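Local coordinates for vacuolar protein sorting-associated protein 29 (Entamoeba histolytica, PDB 5XCJ), which probably takes part in retromer-dependent protein transport as a metal-binding member of the VPS29 family, built on a metallophosphatase fold, at residues Met1-His10 and Arg30-Cys41; Asn79-His88 and Leu106-His115. The protein carries 1 engineered substitution. One frame throughout, in Å; residues are numbered along the deposited sequence.

Interaction 1. Residues Met1-His10 and Arg30-Cys41; sequences MLVLVIGDFH and RIQTVLCTGNLC
Leu4 and Val34 stand side by side on parallel strands, pointing the same way, Leu4 CD2 lying 3.9 Å from Val34 CG2. On the opposite face, Val3 CG1, anti to the backbone N (chi1 -169°), passes the register partner Thr33 to reach Leu35 CG at 3.5 Å. Such aliphatic chains fill both faces of buried strands while the backbone satisfies its own polar groups, as where Leu35 N donates to Leu4 O (2.8 Å). The Met1 and Gln32 side chains cross at the N-terminal end, Met1 SD 3.5 Å from Gln32 CB, while Gln32 OE1 accepts the N-H of Leu2.

Where the strands give way to loops, the Phe9 ring lies alongside Leu40, Phe9 CD2 3.7 Å from Leu40 CD2. Cys36 SG meets the ring's edge in its plane, 3.7 Å from Phe9 CE2, a sulfur-aromatic contact. Gly7, lacking a side chain, fits where Thr37 OG1 comes within 3.1 Å of Gly7 CA. Asn39 ND2 makes a weak hydrogen bond to Asp8 OD1 (3.2 Å), their flat groups turned 52° apart. The stronger partner of Asp8 OD1 is hydrogen-bonded His86 NE2; Asp8 OD2 takes the backbone N-H of His115, and Asn39 OD1 that of Phe63.

Asp8 and Asn39 are zinc ligands, although no metal is bound here. Such ligand-bearing loops at the C-terminal ends of parallel strands, here joined by helix 20-28 into a beta-alpha-beta unit, characterise the calcineurin-like metallophosphatase fold.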
loop_
_atom_site.group_PDB
_atom_site.type_symbol
_atom_site.label_atom_id
_atom_site.label_comp_id
_atom_site.label_asym_id
_atom_site.label_seq_id
_atom_site.Cartn_x
_atom_site.Cartn_y
_atom_site.Cartn_z
ATOM N N MET A 1 8.988 13.588 5.787
ATOM C CA MET A 1 7.716 13.037 5.336
ATOM C C MET A 1 7.629 11.528 5.562
ATOM O O MET A 1 8.345 10.755 4.932
ATOM C CB MET A 1 7.491 13.344 3.855
ATOM C CG MET A 1 6.830 14.683 3.570
ATOM S SD MET A 1 5.238 14.891 4.378
ATOM C CE MET A 1 4.368 15.913 3.199
ATOM N N LEU A 2 6.751 11.116 6.466
ATOM C CA LEU A 2 6.549 9.704 6.746
ATOM C C LEU A 2 5.228 9.307 6.118
ATOM O O LEU A 2 4.196 9.898 6.411
ATOM C CB LEU A 2 6.502 9.447 8.248
ATOM C CG LEU A 2 6.323 7.989 8.644
ATOM C CD1 LEU A 2 7.545 7.179 8.264
ATOM C CD2 LEU A 2 6.059 7.900 10.134
ATOM N N VAL A 3 5.277 8.308 5.247
ATOM C CA VAL A 3 4.102 7.840 4.528
ATOM C C VAL A 3 3.741 6.391 4.828
ATOM O O VAL A 3 4.544 5.486 4.634
ATOM C CB VAL A 3 4.345 7.958 3.015
ATOM C CG1 VAL A 3 3.070 7.732 2.230
ATOM C CG2 VAL A 3 4.991 9.293 2.682
ATOM N N LEU A 4 2.520 6.175 5.295
ATOM C CA LEU A 4 2.071 4.830 5.584
ATOM C C LEU A 4 1.444 4.284 4.305
ATOM O O LEU A 4 0.533 4.891 3.765
ATOM C CB LEU A 4 1.036 4.841 6.714
ATOM C CG LEU A 4 0.222 3.575 6.977
ATOM C CD1 LEU A 4 1.083 2.412 7.446
ATOM C CD2 LEU A 4 -0.910 3.838 7.956
ATOM N N VAL A 5 1.966 3.169 3.807
ATOM C CA VAL A 5 1.421 2.540 2.609
ATOM C C VAL A 5 0.702 1.275 3.069
ATOM O O VAL A 5 1.317 0.338 3.561
ATOM C CB VAL A 5 2.519 2.217 1.582
ATOM C CG1 VAL A 5 1.920 1.649 0.306
ATOM C CG2 VAL A 5 3.339 3.460 1.286
ATOM N N ILE A 6 -0.613 1.268 2.904
ATOM C CA ILE A 6 -1.461 0.168 3.359
ATOM C C ILE A 6 -2.634 -0.082 2.408
ATOM O O ILE A 6 -2.944 0.768 1.583
ATOM C CB ILE A 6 -1.987 0.494 4.775
ATOM C CG1 ILE A 6 -2.350 -0.765 5.566
ATOM C CG2 ILE A 6 -3.134 1.478 4.690
ATOM C CD1 ILE A 6 -2.617 -0.503 7.031
ATOM N N GLY A 7 -3.266 -1.247 2.528
ATOM C CA GLY A 7 -4.397 -1.595 1.687
ATOM C C GLY A 7 -4.835 -3.050 1.711
ATOM O O GLY A 7 -4.344 -3.848 2.502
ATOM N N ASP A 8 -5.768 -3.378 0.819
ATOM C CA ASP A 8 -6.297 -4.734 0.678
ATOM C C ASP A 8 -6.848 -5.302 1.981
ATOM O O ASP A 8 -6.560 -6.427 2.357
ATOM C CB ASP A 8 -5.271 -5.666 0.044
ATOM C CG ASP A 8 -5.189 -5.493 -1.454
ATOM O OD1 ASP A 8 -6.240 -5.247 -2.062
ATOM O OD2 ASP A 8 -4.082 -5.587 -2.010
ATOM N N PHE A 9 -7.604 -4.472 2.685
ATOM C CA PHE A 9 -8.210 -4.849 3.954
ATOM C C PHE A 9 -9.276 -5.939 3.909
ATOM O O PHE A 9 -9.316 -6.810 4.768
ATOM C CB PHE A 9 -8.842 -3.625 4.620
ATOM C CG PHE A 9 -7.866 -2.553 4.983
ATOM C CD1 PHE A 9 -7.126 -2.639 6.147
ATOM C CD2 PHE A 9 -7.697 -1.451 4.166
ATOM C CE1 PHE A 9 -6.235 -1.648 6.486
ATOM C CE2 PHE A 9 -6.802 -0.457 4.496
ATOM C CZ PHE A 9 -6.072 -0.557 5.660
ATOM N N HIS A 10 -10.147 -5.869 2.915
ATOM C CA HIS A 10 -11.281 -6.777 2.849
ATOM C C HIS A 10 -11.542 -7.494 1.532
ATOM O O HIS A 10 -11.277 -6.977 0.452
ATOM C CB HIS A 10 -12.539 -5.972 3.209
ATOM C CG HIS A 10 -13.663 -6.793 3.763
ATOM N ND1 HIS A 10 -13.673 -7.271 5.054
ATOM C CD2 HIS A 10 -14.827 -7.195 3.205
ATOM C CE1 HIS A 10 -14.788 -7.947 5.263
ATOM N NE2 HIS A 10 -15.504 -7.919 4.158
ATOM N N ARG A 30 4.367 9.560 13.840
ATOM C CA ARG A 30 4.128 10.891 13.314
ATOM C C ARG A 30 3.965 10.715 11.811
ATOM O O ARG A 30 4.768 11.215 11.032
ATOM C CB ARG A 30 5.308 11.815 13.607
ATOM C CG ARG A 30 4.965 13.292 13.521
ATOM C CD ARG A 30 4.209 13.739 14.756
ATOM N NE ARG A 30 3.363 14.905 14.517
ATOM C CZ ARG A 30 2.035 14.869 14.463
ATOM N NH1 ARG A 30 1.378 13.726 14.629
ATOM N NH2 ARG A 30 1.357 15.983 14.243
ATOM N N ILE A 31 2.910 10.024 11.406
ATOM C CA ILE A 31 2.698 9.768 9.994
ATOM C C ILE A 31 2.012 10.939 9.307
ATOM O O ILE A 31 0.892 11.298 9.629
ATOM C CB ILE A 31 1.858 8.492 9.798
ATOM C CG1 ILE A 31 2.582 7.287 10.399
ATOM C CG2 ILE A 31 1.579 8.258 8.331
ATOM C CD1 ILE A 31 1.727 6.051 10.510
ATOM N N GLN A 32 2.751 11.600 8.427
ATOM C CA GLN A 32 2.235 12.718 7.651
ATOM C C GLN A 32 1.183 12.384 6.587
ATOM O O GLN A 32 0.224 13.117 6.409
ATOM C CB GLN A 32 3.382 13.490 7.008
ATOM C CG GLN A 32 4.190 14.317 7.993
ATOM C CD GLN A 32 5.148 13.473 8.800
ATOM O OE1 GLN A 32 5.643 12.457 8.325
ATOM N NE2 GLN A 32 5.412 13.890 10.030
ATOM N N THR A 33 1.398 11.288 5.868
ATOM C CA THR A 33 0.504 10.892 4.781
ATOM C C THR A 33 0.206 9.391 4.763
ATOM O O THR A 33 1.049 8.579 5.144
ATOM C CB THR A 33 1.124 11.326 3.425
ATOM O OG1 THR A 33 1.564 12.678 3.519
ATOM C CG2 THR A 33 0.143 11.229 2.266
ATOM N N VAL A 34 -0.998 9.053 4.312
ATOM C CA VAL A 34 -1.418 7.675 4.179
ATOM C C VAL A 34 -1.800 7.412 2.722
ATOM O O VAL A 34 -2.606 8.138 2.151
ATOM C CB VAL A 34 -2.638 7.364 5.069
ATOM C CG1 VAL A 34 -3.333 6.101 4.601
ATOM C CG2 VAL A 34 -2.235 7.252 6.533
ATOM N N LEU A 35 -1.182 6.406 2.116
ATOM C CA LEU A 35 -1.505 6.028 0.749
ATOM C C LEU A 35 -2.134 4.645 0.836
ATOM O O LEU A 35 -1.463 3.670 1.147
ATOM C CB LEU A 35 -0.253 6.020 -0.125
ATOM C CG LEU A 35 0.494 7.354 -0.153
ATOM C CD1 LEU A 35 1.605 7.354 -1.189
ATOM C CD2 LEU A 35 -0.458 8.521 -0.360
ATOM N N CYS A 36 -3.422 4.573 0.551
ATOM C CA CYS A 36 -4.154 3.326 0.644
ATOM C C CYS A 36 -4.550 2.804 -0.727
ATOM O O CYS A 36 -5.156 3.513 -1.523
ATOM C CB CYS A 36 -5.391 3.515 1.518
ATOM S SG CYS A 36 -6.369 2.022 1.763
ATOM N N THR A 37 -4.247 1.536 -0.967
ATOM C CA THR A 37 -4.543 0.876 -2.236
ATOM C C THR A 37 -6.015 0.533 -2.483
ATOM O O THR A 37 -6.376 0.151 -3.589
ATOM C CB THR A 37 -3.673 -0.369 -2.464
ATOM O OG1 THR A 37 -3.815 -1.270 -1.366
ATOM C CG2 THR A 37 -2.213 0.029 -2.626
ATOM N N GLY A 38 -6.864 0.680 -1.474
ATOM C CA GLY A 38 -8.270 0.344 -1.648
ATOM C C GLY A 38 -8.699 -0.928 -0.940
ATOM O O GLY A 38 -7.980 -1.431 -0.088
ATOM N N ASN A 39 -9.859 -1.451 -1.340
ATOM C CA ASN A 39 -10.432 -2.641 -0.741
ATOM C C ASN A 39 -10.643 -2.502 0.773
ATOM O O ASN A 39 -10.173 -3.311 1.561
ATOM C CB ASN A 39 -9.634 -3.894 -1.099
ATOM C CG ASN A 39 -10.013 -4.446 -2.462
ATOM O OD1 ASN A 39 -10.877 -3.901 -3.137
ATOM N ND2 ASN A 39 -9.364 -5.524 -2.867
ATOM N N LEU A 40 -11.331 -1.432 1.149
ATOM C CA LEU A 40 -11.655 -1.156 2.541
ATOM C C LEU A 40 -12.780 -2.046 3.055
ATOM O O LEU A 40 -13.635 -2.478 2.295
ATOM C CB LEU A 40 -12.058 0.310 2.720
ATOM C CG LEU A 40 -11.120 1.386 2.185
ATOM C CD1 LEU A 40 -11.735 2.760 2.387
ATOM C CD2 LEU A 40 -9.764 1.301 2.863
ATOM N N CYS A 41 -12.749 -2.355 4.342
ATOM C CA CYS A 41 -13.801 -3.147 4.953
ATOM C C CYS A 41 -15.112 -2.361 4.910
ATOM O O CYS A 41 -16.189 -2.920 4.740
ATOM C CB CYS A 41 -13.444 -3.529 6.384
ATOM S SG CYS A 41 -12.209 -4.839 6.517
HETATM O O HOH W 1 -2.148 -3.927 -1.094
HETATM O O HOH W 2 -8.198 -7.132 -0.355
HETATM O O HOH W 3 -13.129 -4.791 0.239
#

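Interaction 2. Residues Asn79-His88 and Leu106-His115; sequences NFKIGLMHGH and LDVDILITGH
Gly83 joins Ile110 and Ile112 through two short, nearly linear backbone bonds: Gly83 N donates to Ile110 O and Ile112 N to Gly83 O, each at 2.6 Å. Glycine suits this place because Leu106 CD1 and Val108 CG2 fill the side where a CB would stand and would overlap it.

Ile82, Leu84, Ile110 and Ile112 fill a buried layer on one face of the sheet, with the Phe80 ring at the end of the row. Ile82 and Ile110 run side by side, the Phe80 side chain crosses that of Ile110 (Phe80 CD1 to Ile110 CD1, 3.7 Å), and Leu84 CD1 meets Ile112 CG2 at 3.7 Å.

At the N-terminal end Asp109 OD2 accepts Lys81 N (3.0 Å) from 51° out of its carboxylate plane. A bend at chi3 (65°) turns the end of Lys81 to Asp107, where Lys81 NZ makes a long salt bridge with Asp107 OD2 (3.6 Å).

Three histidines meet at the C-terminal ends of the strands. His86 ND1 and His88 ND1 are hydrogen-bonded (3.0 Å), and His86 NE2 bonds to Asp8. His88 CA sits over the His115 ring, 3.6 Å from its centroid, a CH-pi contact, while His86 CE1 meets that ring's edge in plane, the rings 82° apart. His115 is a zinc ligand.

Helix 96-106 completes a beta-alpha-beta unit, its Leu99 packing on Leu111 and Thr113; antiparallel strand 72-77 flanks strand 80-85, and parallel strand 127-131 flanks strand 110-112.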
loop_
_atom_site.group_PDB
_atom_site.type_symbol
_atom_site.label_atom_id
_atom_site.label_comp_id
_atom_site.label_asym_id
_atom_site.label_seq_id
_atom_site.Cartn_x
_atom_site.Cartn_y
_atom_site.Cartn_z
ATOM N N ASN A 79 11.118 14.632 -3.440
ATOM C CA ASN A 79 11.484 14.715 -4.853
ATOM C C ASN A 79 10.812 13.619 -5.682
ATOM O O ASN A 79 11.166 13.413 -6.835
ATOM C CB ASN A 79 13.000 14.630 -5.027
ATOM C CG ASN A 79 13.697 15.947 -4.745
ATOM O OD1 ASN A 79 13.080 17.004 -4.756
ATOM N ND2 ASN A 79 14.994 15.877 -4.489
ATOM N N PHE A 80 9.848 12.930 -5.087
ATOM C CA PHE A 80 9.188 11.817 -5.755
ATOM C C PHE A 80 7.723 12.041 -6.121
ATOM O O PHE A 80 6.930 12.454 -5.292
ATOM C CB PHE A 80 9.248 10.577 -4.863
ATOM C CG PHE A 80 10.636 10.059 -4.615
ATOM C CD1 PHE A 80 11.216 9.165 -5.487
ATOM C CD2 PHE A 80 11.341 10.444 -3.491
ATOM C CE1 PHE A 80 12.485 8.678 -5.255
ATOM C CE2 PHE A 80 12.609 9.961 -3.255
ATOM C CZ PHE A 80 13.183 9.075 -4.136
ATOM N N LYS A 81 7.374 11.739 -7.367
ATOM C CA LYS A 81 5.992 11.821 -7.806
ATOM C C LYS A 81 5.500 10.399 -7.567
ATOM O O LYS A 81 6.095 9.449 -8.060
ATOM C CB LYS A 81 5.889 12.182 -9.284
ATOM C CG LYS A 81 5.871 13.670 -9.572
ATOM C CD LYS A 81 5.782 13.946 -11.062
ATOM C CE LYS A 81 4.465 13.458 -11.635
ATOM N NZ LYS A 81 4.199 14.022 -12.980
ATOM N N ILE A 82 4.432 10.258 -6.795
ATOM C CA ILE A 82 3.917 8.943 -6.448
ATOM C C ILE A 82 2.594 8.615 -7.124
ATOM O O ILE A 82 1.646 9.389 -7.072
ATOM C CB ILE A 82 3.756 8.801 -4.917
ATOM C CG1 ILE A 82 5.109 8.966 -4.219
ATOM C CG2 ILE A 82 3.130 7.465 -4.557
ATOM C CD1 ILE A 82 5.022 9.000 -2.709
ATOM N N GLY A 83 2.548 7.440 -7.736
ATOM C CA GLY A 83 1.364 6.964 -8.420
ATOM C C GLY A 83 0.719 5.882 -7.585
ATOM O O GLY A 83 1.386 4.990 -7.075
ATOM N N LEU A 84 -0.588 5.984 -7.410
ATOM C CA LEU A 84 -1.313 5.014 -6.608
ATOM C C LEU A 84 -2.564 4.461 -7.279
ATOM O O LEU A 84 -3.372 5.219 -7.795
ATOM C CB LEU A 84 -1.682 5.658 -5.272
ATOM C CG LEU A 84 -2.613 4.912 -4.318
ATOM C CD1 LEU A 84 -1.834 3.846 -3.570
ATOM C CD2 LEU A 84 -3.268 5.879 -3.349
ATOM N N MET A 85 -2.677 3.144 -7.289
ATOM C CA MET A 85 -3.851 2.454 -7.806
ATOM C C MET A 85 -3.940 1.059 -7.181
ATOM O O MET A 85 -2.939 0.522 -6.719
ATOM C CB MET A 85 -3.884 2.451 -9.335
ATOM C CG MET A 85 -3.304 1.226 -10.009
ATOM S SD MET A 85 -3.668 1.274 -11.773
ATOM C CE MET A 85 -5.270 2.056 -11.773
ATOM N N HIS A 86 -5.125 0.462 -7.177
ATOM C CA HIS A 86 -5.289 -0.850 -6.564
ATOM C C HIS A 86 -4.455 -1.944 -7.227
ATOM O O HIS A 86 -3.880 -2.784 -6.547
ATOM C CB HIS A 86 -6.758 -1.261 -6.483
ATOM C CG HIS A 86 -6.971 -2.559 -5.777
ATOM N ND1 HIS A 86 -7.471 -3.677 -6.409
ATOM C CD2 HIS A 86 -6.740 -2.925 -4.498
ATOM C CE1 HIS A 86 -7.537 -4.673 -5.547
ATOM N NE2 HIS A 86 -7.100 -4.243 -4.380
ATOM N N GLY A 87 -4.339 -1.896 -8.547
ATOM C CA GLY A 87 -3.560 -2.875 -9.275
ATOM C C GLY A 87 -4.272 -4.038 -9.947
ATOM O O GLY A 87 -3.641 -4.813 -10.649
ATOM N N HIS A 88 -5.574 -4.171 -9.728
ATOM C CA HIS A 88 -6.349 -5.210 -10.401
ATOM C C HIS A 88 -6.428 -4.922 -11.907
ATOM O O HIS A 88 -6.589 -5.828 -12.711
ATOM C CB HIS A 88 -7.734 -5.432 -9.782
ATOM C CG HIS A 88 -8.663 -4.269 -9.913
ATOM N ND1 HIS A 88 -8.542 -3.129 -9.149
ATOM C CD2 HIS A 88 -9.751 -4.080 -10.696
ATOM C CE1 HIS A 88 -9.509 -2.290 -9.460
ATOM N NE2 HIS A 88 -10.251 -2.837 -10.403
ATOM N N LEU A 106 1.361 7.236 -15.831
ATOM C CA LEU A 106 1.171 8.184 -14.739
ATOM C C LEU A 106 2.304 9.207 -14.652
ATOM O O LEU A 106 2.141 10.254 -14.038
ATOM C CB LEU A 106 1.037 7.455 -13.401
ATOM C CG LEU A 106 -0.153 6.516 -13.220
ATOM C CD1 LEU A 106 -0.234 6.024 -11.783
ATOM C CD2 LEU A 106 -1.439 7.207 -13.624
ATOM N N ASP A 107 3.431 8.887 -15.283
ATOM C CA ASP A 107 4.622 9.732 -15.240
ATOM C C ASP A 107 5.084 10.008 -13.809
ATOM O O ASP A 107 5.284 11.151 -13.418
ATOM C CB ASP A 107 4.424 11.039 -15.996
ATOM C CG ASP A 107 5.694 11.852 -16.066
ATOM O OD1 ASP A 107 6.774 11.241 -16.035
ATOM O OD2 ASP A 107 5.613 13.090 -16.135
ATOM N N VAL A 108 5.275 8.942 -13.046
ATOM C CA VAL A 108 5.675 9.058 -11.656
ATOM C C VAL A 108 6.922 8.253 -11.347
ATOM O O VAL A 108 7.225 7.276 -12.017
ATOM C CB VAL A 108 4.558 8.549 -10.724
ATOM C CG1 VAL A 108 3.313 9.408 -10.861
ATOM C CG2 VAL A 108 4.240 7.101 -11.036
ATOM N N ASP A 109 7.692 8.745 -10.388
ATOM C CA ASP A 109 8.892 8.074 -9.906
ATOM C C ASP A 109 8.588 6.782 -9.141
ATOM O O ASP A 109 9.338 5.817 -9.196
ATOM C CB ASP A 109 9.736 9.021 -9.062
ATOM C CG ASP A 109 9.916 10.367 -9.717
ATOM O OD1 ASP A 109 10.051 10.411 -10.952
ATOM O OD2 ASP A 109 9.915 11.375 -8.997
ATOM N N ILE A 110 7.493 6.809 -8.390
ATOM C CA ILE A 110 7.073 5.676 -7.588
ATOM C C ILE A 110 5.654 5.220 -7.925
ATOM O O ILE A 110 4.744 6.030 -8.011
ATOM C CB ILE A 110 7.119 6.018 -6.085
ATOM C CG1 ILE A 110 8.524 6.444 -5.659
ATOM C CG2 ILE A 110 6.647 4.844 -5.246
ATOM C CD1 ILE A 110 8.629 6.807 -4.194
ATOM N N LEU A 111 5.481 3.921 -8.128
ATOM C CA LEU A 111 4.157 3.380 -8.400
ATOM C C LEU A 111 3.758 2.410 -7.296
ATOM O O LEU A 111 4.420 1.406 -7.065
ATOM C CB LEU A 111 4.103 2.683 -9.761
ATOM C CG LEU A 111 2.732 2.127 -10.145
ATOM C CD1 LEU A 111 1.745 3.254 -10.374
ATOM C CD2 LEU A 111 2.821 1.231 -11.372
ATOM N N ILE A 112 2.651 2.712 -6.635
ATOM C CA ILE A 112 2.148 1.884 -5.557
ATOM C C ILE A 112 0.883 1.173 -6.013
ATOM O O ILE A 112 -0.051 1.800 -6.494
ATOM C CB ILE A 112 1.837 2.712 -4.298
ATOM C CG1 ILE A 112 3.084 3.471 -3.835
ATOM C CG2 ILE A 112 1.298 1.824 -3.196
ATOM C CD1 ILE A 112 2.889 4.280 -2.576
ATOM N N THR A 113 0.890 -0.147 -5.870
ATOM C CA THR A 113 -0.229 -1.004 -6.240
ATOM C C THR A 113 -0.414 -2.138 -5.223
ATOM O O THR A 113 0.501 -2.470 -4.491
ATOM C CB THR A 113 -0.044 -1.618 -7.647
ATOM O OG1 THR A 113 1.183 -2.355 -7.703
ATOM C CG2 THR A 113 -0.035 -0.539 -8.710
ATOM N N GLY A 114 -1.610 -2.709 -5.183
ATOM C CA GLY A 114 -1.898 -3.806 -4.285
ATOM C C GLY A 114 -2.306 -5.006 -5.110
ATOM O O GLY A 114 -1.515 -5.464 -5.935
ATOM N N HIS A 115 -3.491 -5.539 -4.825
ATOM C CA HIS A 115 -4.086 -6.663 -5.553
ATOM C C HIS A 115 -3.497 -8.056 -5.318
ATOM O O HIS A 115 -4.221 -9.009 -5.079
ATOM C CB HIS A 115 -4.156 -6.366 -7.049
ATOM C CG HIS A 115 -4.912 -7.394 -7.827
ATOM N ND1 HIS A 115 -6.280 -7.362 -7.965
ATOM C CD2 HIS A 115 -4.492 -8.493 -8.493
ATOM C CE1 HIS A 115 -6.672 -8.395 -8.688
ATOM N NE2 HIS A 115 -5.606 -9.093 -9.025
#

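Both segments of interaction 1 precede those of interaction 2 in the sequence, and their centres lie 13 Å apart. Each is a parallel strand pair within a beta-alpha-beta unit, but they belong to different mixed sheets: strands 2-6 and 33-36 to one, strands 80-85 and 110-112 to the other. The loops leaving these strands converge, so that Asp8 OD1 probably accepts a hydrogen bond from His86 NE2 at 2.7 Å, and Asp8 OD2 one from the backbone N of His115. These loops bring Asp8, Asn39 and His115 together in one zinc site, to which residue 62, an engineered alanine here, also belongs; Asp8 is shared with a second zinc site that includes His117.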